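Putative DNA protection protein (Streptomyces coelicolor, PDB 4CYB) binds iron and probably oxidises it as a twelve-subunit ferritin-like cage of the Dps family, which is thought to protect DNA. Local coordinates at residues L28-A33 with L124-D129; T35-D40 with T97-P102; G66-L71 with E155-F160. All coordinates share one frame; numbering follows the deposited sequence.

Interaction 1 of 3, residues L28-A33 with L124-D129; sequences LNKVLA and LTECHD
Lys-30 and Glu-126 join two helices through a single salt bridge, NZ of Lys-30 lying 2.8 Å from OE2 of Glu-126. The ammonium does not meet the carboxylate in its plane: NZ sits 52° out of it, above OE2. The approach follows from the way the two chains are folded. They cross at about a right angle, and that of Lys-30 is bent at chi2 (52°) and again at chi4, which curls its end around the carboxylate oxygen. As a result the methylenes touch OE2 as well, CG of Lys-30 at 3.5 Å and CE of Lys-30 at 3.7 Å. Glu-126 is bent in turn, its chi2 of -99° turning CD away from the extended course of CA, CB and CG.

The ammonium has other polar partners too. Besides OE2 it reaches OD2 of Asp-34, one turn further along its own helix, in a second salt bridge, and it hydrogen-bonds OG1 of Thr-98 in the loop after helix 90-96. Two carboxylates around one ammonium would probably stabilise its positive charge. The helices concerned, 18-48 and 109-136, are two of the four long helices of the ferritin-like bundle, and the bridge spans them at the surface, with both residues partly exposed. Deeper in, Val-31 and Cys-127 lose surface to the opposite segment, yet their closest atoms, CG2 of Val-31 and SG of Cys-127, stay 4.7 Å apart; Cys-127 packs on Val-150 and Leu-151 of helix 140-164.

OE1, the other oxygen of Glu-126, forms a long, weak ion pair with NH2 of Arg-27. That arginine has a firmer partner one turn on, a salt bridge from its NH1 to OD2 of Asp-129. On the far side of helix 109-136, ND1 of His-128 is hydrogen-bonded to Asp-140 of a second subunit.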
loop_
_atom_site.group_PDB
_atom_site.type_symbol
_atom_site.label_atom_id
_atom_site.label_comp_id
_atom_site.label_asym_id
_atom_site.label_seq_id
_atom_site.Cartn_x
_atom_site.Cartn_y
_atom_site.Cartn_z
ATOM N N LEU J 28 0.183 -37.239 4.973
ATOM C CA LEU J 28 0.545 -35.862 4.533
ATOM C C LEU J 28 1.725 -35.922 3.595
ATOM O O LEU J 28 1.763 -35.125 2.621
ATOM C CB LEU J 28 0.824 -34.939 5.734
ATOM C CG LEU J 28 -0.440 -34.514 6.497
ATOM C CD1 LEU J 28 -0.146 -33.886 7.853
ATOM C CD2 LEU J 28 -1.364 -33.620 5.659
ATOM N N ASN J 29 2.698 -36.795 3.882
ATOM C CA ASN J 29 3.873 -36.868 3.037
ATOM C C ASN J 29 3.565 -37.353 1.636
ATOM O O ASN J 29 4.228 -36.973 0.695
ATOM C CB ASN J 29 5.053 -37.637 3.644
ATOM C CG ASN J 29 5.967 -36.738 4.462
ATOM O OD1 ASN J 29 6.302 -35.623 4.036
ATOM N ND2 ASN J 29 6.401 -37.226 5.614
ATOM N N LYS J 30 2.576 -38.223 1.491
ATOM C CA LYS J 30 2.197 -38.643 0.143
ATOM C C LYS J 30 1.563 -37.486 -0.618
ATOM O O LYS J 30 1.900 -37.242 -1.803
ATOM C CB LYS J 30 1.243 -39.883 0.195
ATOM C CG LYS J 30 0.781 -40.365 -1.194
ATOM C CD LYS J 30 1.951 -40.601 -2.149
ATOM C CE LYS J 30 1.492 -41.438 -3.342
ATOM N NZ LYS J 30 0.290 -40.909 -4.011
ATOM N N VAL J 31 0.663 -36.779 0.033
ATOM C CA VAL J 31 0.036 -35.597 -0.581
ATOM C C VAL J 31 1.141 -34.605 -0.956
ATOM O O VAL J 31 1.093 -33.984 -2.022
ATOM C CB VAL J 31 -0.986 -34.944 0.367
ATOM C CG1 VAL J 31 -1.457 -33.590 -0.188
ATOM C CG2 VAL J 31 -2.196 -35.897 0.515
ATOM N N LEU J 32 2.080 -34.418 -0.047
ATOM C CA LEU J 32 3.207 -33.444 -0.261
ATOM C C LEU J 32 4.041 -33.846 -1.470
ATOM O O LEU J 32 4.339 -32.998 -2.333
ATOM C CB LEU J 32 4.042 -33.401 1.015
ATOM C CG LEU J 32 5.055 -32.305 1.241
ATOM C CD1 LEU J 32 4.398 -30.950 0.931
ATOM C CD2 LEU J 32 5.516 -32.432 2.687
ATOM N N ALA J 33 4.405 -35.137 -1.568
ATOM C CA ALA J 33 5.168 -35.649 -2.732
ATOM C C ALA J 33 4.404 -35.409 -4.027
ATOM O O ALA J 33 4.966 -34.915 -5.004
ATOM C CB ALA J 33 5.538 -37.146 -2.549
ATOM N N LEU J 124 -6.834 -35.369 -5.526
ATOM C CA LEU J 124 -8.236 -35.265 -4.964
ATOM C C LEU J 124 -8.689 -36.658 -4.408
ATOM O O LEU J 124 -9.214 -36.737 -3.284
ATOM C CB LEU J 124 -9.225 -34.760 -6.035
ATOM C CG LEU J 124 -9.063 -33.264 -6.352
ATOM C CD1 LEU J 124 -9.920 -32.862 -7.526
ATOM C CD2 LEU J 124 -9.473 -32.392 -5.152
ATOM N N THR J 125 -8.388 -37.724 -5.150
ATOM C CA THR J 125 -8.775 -39.090 -4.679
ATOM C C THR J 125 -8.082 -39.439 -3.346
ATOM O O THR J 125 -8.721 -39.862 -2.375
ATOM C CB THR J 125 -8.488 -40.114 -5.785
ATOM O OG1 THR J 125 -9.267 -39.747 -6.935
ATOM C CG2 THR J 125 -8.882 -41.537 -5.330
ATOM N N GLU J 126 -6.786 -39.176 -3.285
ATOM C CA GLU J 126 -5.983 -39.367 -2.072
ATOM C C GLU J 126 -6.481 -38.508 -0.918
ATOM O O GLU J 126 -6.527 -38.956 0.214
ATOM C CB GLU J 126 -4.528 -38.979 -2.331
ATOM C CG GLU J 126 -3.738 -40.061 -3.027
ATOM C CD GLU J 126 -2.877 -40.908 -2.105
ATOM O OE1 GLU J 126 -2.963 -40.814 -0.823
ATOM O OE2 GLU J 126 -2.097 -41.689 -2.711
ATOM N N CYS J 127 -6.808 -37.242 -1.192
ATOM C CA CYS J 127 -7.302 -36.325 -0.165
ATOM C C CYS J 127 -8.588 -36.742 0.481
ATOM O O CYS J 127 -8.712 -36.616 1.675
ATOM C CB CYS J 127 -7.624 -34.951 -0.752
ATOM S SG CYS J 127 -6.218 -33.855 -0.685
ATOM N N HIS J 128 -9.583 -37.147 -0.295
ATOM C CA HIS J 128 -10.862 -37.599 0.342
ATOM C C HIS J 128 -10.600 -38.743 1.312
ATOM O O HIS J 128 -11.105 -38.743 2.447
ATOM C CB HIS J 128 -11.853 -38.061 -0.727
ATOM C CG HIS J 128 -12.514 -36.921 -1.479
ATOM N ND1 HIS J 128 -13.405 -36.084 -0.900
ATOM C CD2 HIS J 128 -12.373 -36.501 -2.787
ATOM C CE1 HIS J 128 -13.856 -35.199 -1.814
ATOM N NE2 HIS J 128 -13.233 -35.455 -2.975
ATOM N N ASP J 129 -9.797 -39.711 0.861
ATOM C CA ASP J 129 -9.466 -40.881 1.692
ATOM C C ASP J 129 -8.673 -40.474 2.935
ATOM O O ASP J 129 -9.013 -40.868 4.057
ATOM C CB ASP J 129 -8.699 -41.938 0.876
ATOM C CG ASP J 129 -8.315 -43.138 1.717
ATOM O OD1 ASP J 129 -9.254 -43.858 2.103
ATOM O OD2 ASP J 129 -7.115 -43.337 2.049
#

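Interaction 2 of 3, residues T35-D40 with T97-P102; sequences TRILHD and TTVPRP
Ile-37 projects from helix 18-48 onto the chain that follows helix 90-96, and touches it at Thr-97 and Val-99. Its CB already lies 4.1 Å from CB of Val-99. From there the side chain divides. The CG2 branch, anti to the backbone N, packs against Val-99, meeting CG1 of Val-99 at 3.6 Å; the two side chains slide past each other in opposite directions. The CG1 branch (chi1 -58°) runs instead to Thr-97, which it crosses at about a right angle, with OG1 of Thr-97 at 3.6 Å and CG2 of Thr-97 at 3.9 Å from CG1 of Ile-37. At the tip, CD1 of Ile-37 only grazes CG2 of Thr-97, at 4.2 Å.

The hydroxyl facing this methylene has its polar partners elsewhere: OG1 of Thr-97 accepts from N of Val-99 at 3.0 Å (166° at the hydrogen) and is hydrogen-bonded to OD1 of Asp-34, which also takes N of Thr-98. On a neighbouring subunit, Arg-91 packs on Ile-37 and donates to O of Val-99. The bond from OG1 to the N two residues on defines an ST turn, which lies against the first long helix of the ferritin-like bundle.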
loop_
_atom_site.group_PDB
_atom_site.type_symbol
_atom_site.label_atom_id
_atom_site.label_comp_id
_atom_site.label_asym_id
_atom_site.label_seq_id
_atom_site.Cartn_x
_atom_site.Cartn_y
_atom_site.Cartn_z
ATOM N N THR J 35 2.036 -33.194 -4.599
ATOM C CA THR J 35 1.865 -31.765 -4.771
ATOM C C THR J 35 3.201 -31.140 -5.219
ATOM O O THR J 35 3.200 -30.209 -6.038
ATOM C CB THR J 35 1.411 -31.100 -3.468
ATOM O OG1 THR J 35 0.125 -31.610 -3.085
ATOM C CG2 THR J 35 1.271 -29.552 -3.675
ATOM N N ARG J 36 4.312 -31.611 -4.687
ATOM C CA ARG J 36 5.631 -31.207 -5.269
ATOM C C ARG J 36 5.749 -31.445 -6.782
ATOM O O ARG J 36 6.174 -30.551 -7.540
ATOM C CB ARG J 36 6.806 -31.850 -4.539
ATOM C CG ARG J 36 6.925 -31.447 -3.083
ATOM C CD ARG J 36 7.808 -30.218 -3.000
ATOM N NE ARG J 36 9.159 -30.436 -3.505
ATOM C CZ ARG J 36 10.126 -30.997 -2.774
ATOM N NH1 ARG J 36 9.858 -31.422 -1.534
ATOM N NH2 ARG J 36 11.336 -31.194 -3.304
ATOM N N ILE J 37 5.286 -32.619 -7.264
ATOM C CA ILE J 37 5.357 -32.870 -8.715
ATOM C C ILE J 37 4.386 -31.912 -9.454
ATOM O O ILE J 37 4.709 -31.397 -10.508
ATOM C CB ILE J 37 4.930 -34.349 -9.013
ATOM C CG1 ILE J 37 5.864 -35.293 -8.236
ATOM C CG2 ILE J 37 4.923 -34.612 -10.524
ATOM C CD1 ILE J 37 7.314 -35.169 -8.674
ATOM N N LEU J 38 3.210 -31.683 -8.888
ATOM C CA LEU J 38 2.185 -30.864 -9.525
ATOM C C LEU J 38 2.643 -29.398 -9.601
ATOM O O LEU J 38 2.491 -28.763 -10.645
ATOM C CB LEU J 38 0.838 -30.993 -8.800
ATOM C CG LEU J 38 -0.250 -30.122 -9.442
ATOM C CD1 LEU J 38 -0.343 -30.380 -10.953
ATOM C CD2 LEU J 38 -1.593 -30.446 -8.742
ATOM N N HIS J 39 3.319 -28.935 -8.550
ATOM C CA HIS J 39 3.880 -27.557 -8.606
ATOM C C HIS J 39 4.846 -27.460 -9.794
ATOM O O HIS J 39 4.827 -26.516 -10.585
ATOM C CB HIS J 39 4.634 -27.229 -7.297
ATOM C CG HIS J 39 5.482 -25.976 -7.437
ATOM N ND1 HIS J 39 4.957 -24.715 -7.357
ATOM C CD2 HIS J 39 6.778 -25.839 -7.825
ATOM C CE1 HIS J 39 5.952 -23.799 -7.616
ATOM N NE2 HIS J 39 7.055 -24.483 -7.885
ATOM N N ASP J 40 5.761 -28.423 -9.877
ATOM C CA ASP J 40 6.767 -28.432 -10.909
ATOM C C ASP J 40 6.160 -28.660 -12.300
ATOM O O ASP J 40 6.665 -28.136 -13.276
ATOM C CB ASP J 40 7.843 -29.472 -10.575
ATOM C CG ASP J 40 8.789 -28.973 -9.433
ATOM O OD1 ASP J 40 8.719 -27.757 -9.006
ATOM O OD2 ASP J 40 9.617 -29.795 -8.952
ATOM N N THR J 97 6.048 -40.323 -4.704
ATOM C CA THR J 97 4.879 -39.847 -5.491
ATOM C C THR J 97 4.334 -40.959 -6.399
ATOM O O THR J 97 5.085 -41.855 -6.820
ATOM C CB THR J 97 5.255 -38.646 -6.390
ATOM O OG1 THR J 97 4.075 -38.145 -7.057
ATOM C CG2 THR J 97 6.361 -39.048 -7.439
ATOM N N THR J 98 3.046 -40.906 -6.710
ATOM C CA THR J 98 2.578 -41.727 -7.802
ATOM C C THR J 98 2.148 -40.909 -9.044
ATOM O O THR J 98 1.533 -41.438 -9.963
ATOM C CB THR J 98 1.423 -42.635 -7.344
ATOM O OG1 THR J 98 0.393 -41.846 -6.780
ATOM C CG2 THR J 98 1.916 -43.701 -6.304
ATOM N N VAL J 99 2.476 -39.613 -9.089
ATOM C CA VAL J 99 2.196 -38.829 -10.287
ATOM C C VAL J 99 3.266 -39.163 -11.330
ATOM O O VAL J 99 4.444 -38.951 -11.072
ATOM C CB VAL J 99 2.242 -37.273 -10.001
ATOM C CG1 VAL J 99 1.919 -36.484 -11.280
ATOM C CG2 VAL J 99 1.271 -36.940 -8.883
ATOM N N PRO J 100 2.851 -39.614 -12.542
ATOM C CA PRO J 100 3.798 -40.070 -13.570
ATOM C C PRO J 100 4.705 -38.936 -14.060
ATOM O O PRO J 100 4.293 -37.748 -14.090
ATOM C CB PRO J 100 2.869 -40.579 -14.728
ATOM C CG PRO J 100 1.581 -40.915 -14.026
ATOM C CD PRO J 100 1.445 -39.861 -12.941
ATOM N N ARG J 101 5.936 -39.289 -14.427
ATOM C CA ARG J 101 6.860 -38.316 -15.034
ATOM C C ARG J 101 6.433 -37.940 -16.475
ATOM O O ARG J 101 6.135 -38.839 -17.326
ATOM C CB ARG J 101 8.276 -38.902 -15.050
ATOM C CG ARG J 101 9.327 -37.955 -15.638
ATOM C CD ARG J 101 10.688 -38.631 -15.575
ATOM N NE ARG J 101 11.686 -37.855 -16.274
ATOM C CZ ARG J 101 12.977 -38.167 -16.307
ATOM N NH1 ARG J 101 13.426 -39.195 -15.594
ATOM N NH2 ARG J 101 13.827 -37.442 -17.020
ATOM N N PRO J 102 6.401 -36.627 -16.797
ATOM C CA PRO J 102 6.070 -36.254 -18.193
ATOM C C PRO J 102 7.251 -36.436 -19.113
ATOM O O PRO J 102 8.358 -36.655 -18.643
ATOM C CB PRO J 102 5.766 -34.738 -18.086
ATOM C CG PRO J 102 6.628 -34.275 -16.948
ATOM C CD PRO J 102 6.744 -35.449 -15.964
#

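Interaction 3 of 3, residues G66-L71 with E155-F160; sequences GEQLEL and ELQAWF
Gln-157 reaches from helix 140-164 to helix 54-81 and uses both ends of its amide there, its NE2 meeting Glu-67 and its OE1 meeting Gln-68.

Two hydrogen bonds carry the contact. NE2 of Gln-157 donates to the anti lone pair of OE1 of Glu-67 at 2.8 Å, and that oxygen lies close to the amide plane of Gln-157; carboxylate and amide are nearly coplanar. NE2 of Gln-68 donates in turn to OE1 of Gln-157 at 2.9 Å and 168° at the hydrogen. Here the two amides are turned 69° apart, and the donor stands above the carbonyl plane of Gln-157. The bend of Gln-68 at chi2 (-74°) swings its amide toward Gln-157, whose chain is extended.

Further polar partners surround the pair. NE2 of Gln-157 also bonds O of His-64, and OE1 of Gln-157 bonds NE2 of His-120. Four hydrogen bonds on the Gln-157 amide, two at NE2 and two at OE1, should fix its rotation. NE2 of Gln-68 bonds OD1 of Asn-154 as well, and the other oxygen of Glu-67, OE2, is salt-bridged to Lys-63.

Beyond the hydrogen bonds, NE2 of Gln-157 also lies close to the start of the Glu-67 chain, 3.3 Å from CB of Glu-67. With His-120 drawn in from helix 109-136, this is a polar network, its two glutamines buried, within the four-helix bundle of a ferritin-like subunit.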
loop_
_atom_site.group_PDB
_atom_site.type_symbol
_atom_site.label_atom_id
_atom_site.label_comp_id
_atom_site.label_asym_id
_atom_site.label_seq_id
_atom_site.Cartn_x
_atom_site.Cartn_y
_atom_site.Cartn_z
ATOM N N GLY J 66 1.755 -20.777 -7.836
ATOM C CA GLY J 66 1.912 -20.044 -6.576
ATOM C C GLY J 66 1.012 -20.602 -5.486
ATOM O O GLY J 66 1.411 -20.728 -4.356
ATOM N N GLU J 67 -0.198 -20.987 -5.857
ATOM C CA GLU J 67 -1.111 -21.587 -4.879
ATOM C C GLU J 67 -0.630 -22.964 -4.418
ATOM O O GLU J 67 -0.703 -23.262 -3.201
ATOM C CB GLU J 67 -2.521 -21.639 -5.491
ATOM C CG GLU J 67 -3.180 -20.239 -5.568
ATOM C CD GLU J 67 -4.421 -20.208 -6.496
ATOM O OE1 GLU J 67 -4.810 -21.258 -7.055
ATOM O OE2 GLU J 67 -4.982 -19.098 -6.748
ATOM N N GLN J 68 -0.090 -23.768 -5.349
ATOM C CA GLN J 68 0.443 -25.097 -4.987
ATOM C C GLN J 68 1.674 -24.944 -4.105
ATOM O O GLN J 68 1.879 -25.703 -3.155
ATOM C CB GLN J 68 0.817 -25.911 -6.222
ATOM C CG GLN J 68 -0.434 -26.295 -7.078
ATOM C CD GLN J 68 -1.299 -27.410 -6.451
ATOM O OE1 GLN J 68 -0.850 -28.151 -5.578
ATOM N NE2 GLN J 68 -2.567 -27.524 -6.915
ATOM N N LEU J 69 2.511 -23.928 -4.378
ATOM C CA LEU J 69 3.695 -23.772 -3.533
ATOM C C LEU J 69 3.297 -23.437 -2.093
ATOM O O LEU J 69 3.981 -23.861 -1.155
ATOM C CB LEU J 69 4.569 -22.581 -4.091
ATOM C CG LEU J 69 5.935 -22.410 -3.386
ATOM C CD1 LEU J 69 6.860 -23.542 -3.880
ATOM C CD2 LEU J 69 6.455 -21.019 -3.770
ATOM N N GLU J 70 2.260 -22.623 -1.900
ATOM C CA GLU J 70 1.797 -22.284 -0.567
ATOM C C GLU J 70 1.200 -23.565 0.123
ATOM O O GLU J 70 1.436 -23.798 1.314
ATOM C CB GLU J 70 0.788 -21.104 -0.558
ATOM C CG GLU J 70 0.092 -21.073 0.828
ATOM C CD GLU J 70 -0.805 -19.874 1.200
ATOM O OE1 GLU J 70 -1.469 -19.275 0.318
ATOM O OE2 GLU J 70 -0.854 -19.547 2.424
ATOM N N LEU J 71 0.477 -24.373 -0.633
ATOM C CA LEU J 71 0.020 -25.698 -0.075
ATOM C C LEU J 71 1.207 -26.593 0.380
ATOM O O LEU J 71 1.157 -27.203 1.431
ATOM C CB LEU J 71 -0.812 -26.472 -1.089
ATOM C CG LEU J 71 -2.187 -25.918 -1.456
ATOM C CD1 LEU J 71 -2.839 -26.835 -2.534
ATOM C CD2 LEU J 71 -3.033 -25.737 -0.186
ATOM N N GLU J 155 -9.688 -28.792 -6.430
ATOM C CA GLU J 155 -10.996 -28.751 -7.136
ATOM C C GLU J 155 -11.167 -27.509 -8.008
ATOM O O GLU J 155 -11.485 -27.623 -9.210
ATOM C CB GLU J 155 -12.191 -28.962 -6.190
ATOM C CG GLU J 155 -12.128 -30.316 -5.509
ATOM C CD GLU J 155 -13.153 -30.464 -4.331
ATOM O OE1 GLU J 155 -13.358 -29.494 -3.512
ATOM O OE2 GLU J 155 -13.742 -31.574 -4.187
ATOM N N LEU J 156 -10.918 -26.329 -7.431
ATOM C CA LEU J 156 -11.088 -25.101 -8.169
ATOM C C LEU J 156 -10.110 -25.025 -9.345
ATOM O O LEU J 156 -10.479 -24.587 -10.460
ATOM C CB LEU J 156 -10.908 -23.905 -7.207
ATOM C CG LEU J 156 -11.251 -22.529 -7.855
ATOM C CD1 LEU J 156 -12.754 -22.328 -8.098
ATOM C CD2 LEU J 156 -10.734 -21.385 -6.952
ATOM N N GLN J 157 -8.836 -25.359 -9.089
ATOM C CA GLN J 157 -7.862 -25.341 -10.162
ATOM C C GLN J 157 -8.211 -26.258 -11.360
ATOM O O GLN J 157 -8.082 -25.878 -12.525
ATOM C CB GLN J 157 -6.455 -25.684 -9.630
ATOM C CG GLN J 157 -5.876 -24.513 -8.816
ATOM C CD GLN J 157 -4.441 -24.772 -8.410
ATOM O OE1 GLN J 157 -3.855 -25.776 -8.791
ATOM N NE2 GLN J 157 -3.849 -23.843 -7.631
ATOM N N ALA J 158 -8.699 -27.454 -11.051
ATOM C CA ALA J 158 -9.070 -28.422 -12.089
ATOM C C ALA J 158 -10.177 -27.849 -12.951
ATOM O O ALA J 158 -10.161 -28.055 -14.171
ATOM C CB ALA J 158 -9.496 -29.764 -11.421
ATOM N N TRP J 159 -11.122 -27.119 -12.337
ATOM C CA TRP J 159 -12.168 -26.423 -13.105
ATOM C C TRP J 159 -11.602 -25.439 -14.115
ATOM O O TRP J 159 -11.899 -25.515 -15.315
ATOM C CB TRP J 159 -13.208 -25.758 -12.159
ATOM C CG TRP J 159 -14.176 -24.842 -12.875
ATOM C CD1 TRP J 159 -14.959 -25.122 -13.972
ATOM C CD2 TRP J 159 -14.410 -23.453 -12.590
ATOM N NE1 TRP J 159 -15.684 -24.024 -14.349
ATOM C CE2 TRP J 159 -15.357 -22.978 -13.584
ATOM C CE3 TRP J 159 -13.918 -22.548 -11.627
ATOM C CZ2 TRP J 159 -15.838 -21.659 -13.590
ATOM C CZ3 TRP J 159 -14.419 -21.215 -11.640
ATOM C CH2 TRP J 159 -15.350 -20.796 -12.597
ATOM N N PHE J 160 -10.708 -24.564 -13.662
ATOM C CA PHE J 160 -10.104 -23.554 -14.517
ATOM C C PHE J 160 -9.332 -24.216 -15.637
ATOM O O PHE J 160 -9.453 -23.795 -16.785
ATOM C CB PHE J 160 -9.127 -22.641 -13.728
ATOM C CG PHE J 160 -9.779 -21.429 -13.092
ATOM C CD1 PHE J 160 -10.494 -21.530 -11.895
ATOM C CD2 PHE J 160 -9.609 -20.160 -13.649
ATOM C CE1 PHE J 160 -11.082 -20.395 -11.290
ATOM C CE2 PHE J 160 -10.160 -19.023 -13.041
ATOM C CZ PHE J 160 -10.907 -19.147 -11.855
#

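The three centres lie 12 to 14 Å apart. Interactions 1 and 2 share helix 18-48 and are joined by NZ of Lys-30, 2.9 Å from OG1 of Thr-98 (probable hydrogen bond); Asp-34, between the two helical segments, serves both. Interactions 2 and 3 meet where CG2 of Thr-35 packs 3.2 Å from OE1 of Gln-68. Interactions 1 and 3 touch through CD2 of Leu-124 and CG of Glu-155, 3.4 Å apart. Iron is bound by Asp-73 and Glu-77, further along helix 54-81; the Gln-68 side chain lies about 10 Å from that of Asp-73 and about 11 Å from that of His-46, another iron ligand, not metal-bound in this chain. Interactions 1 and 2 lie away from these residues.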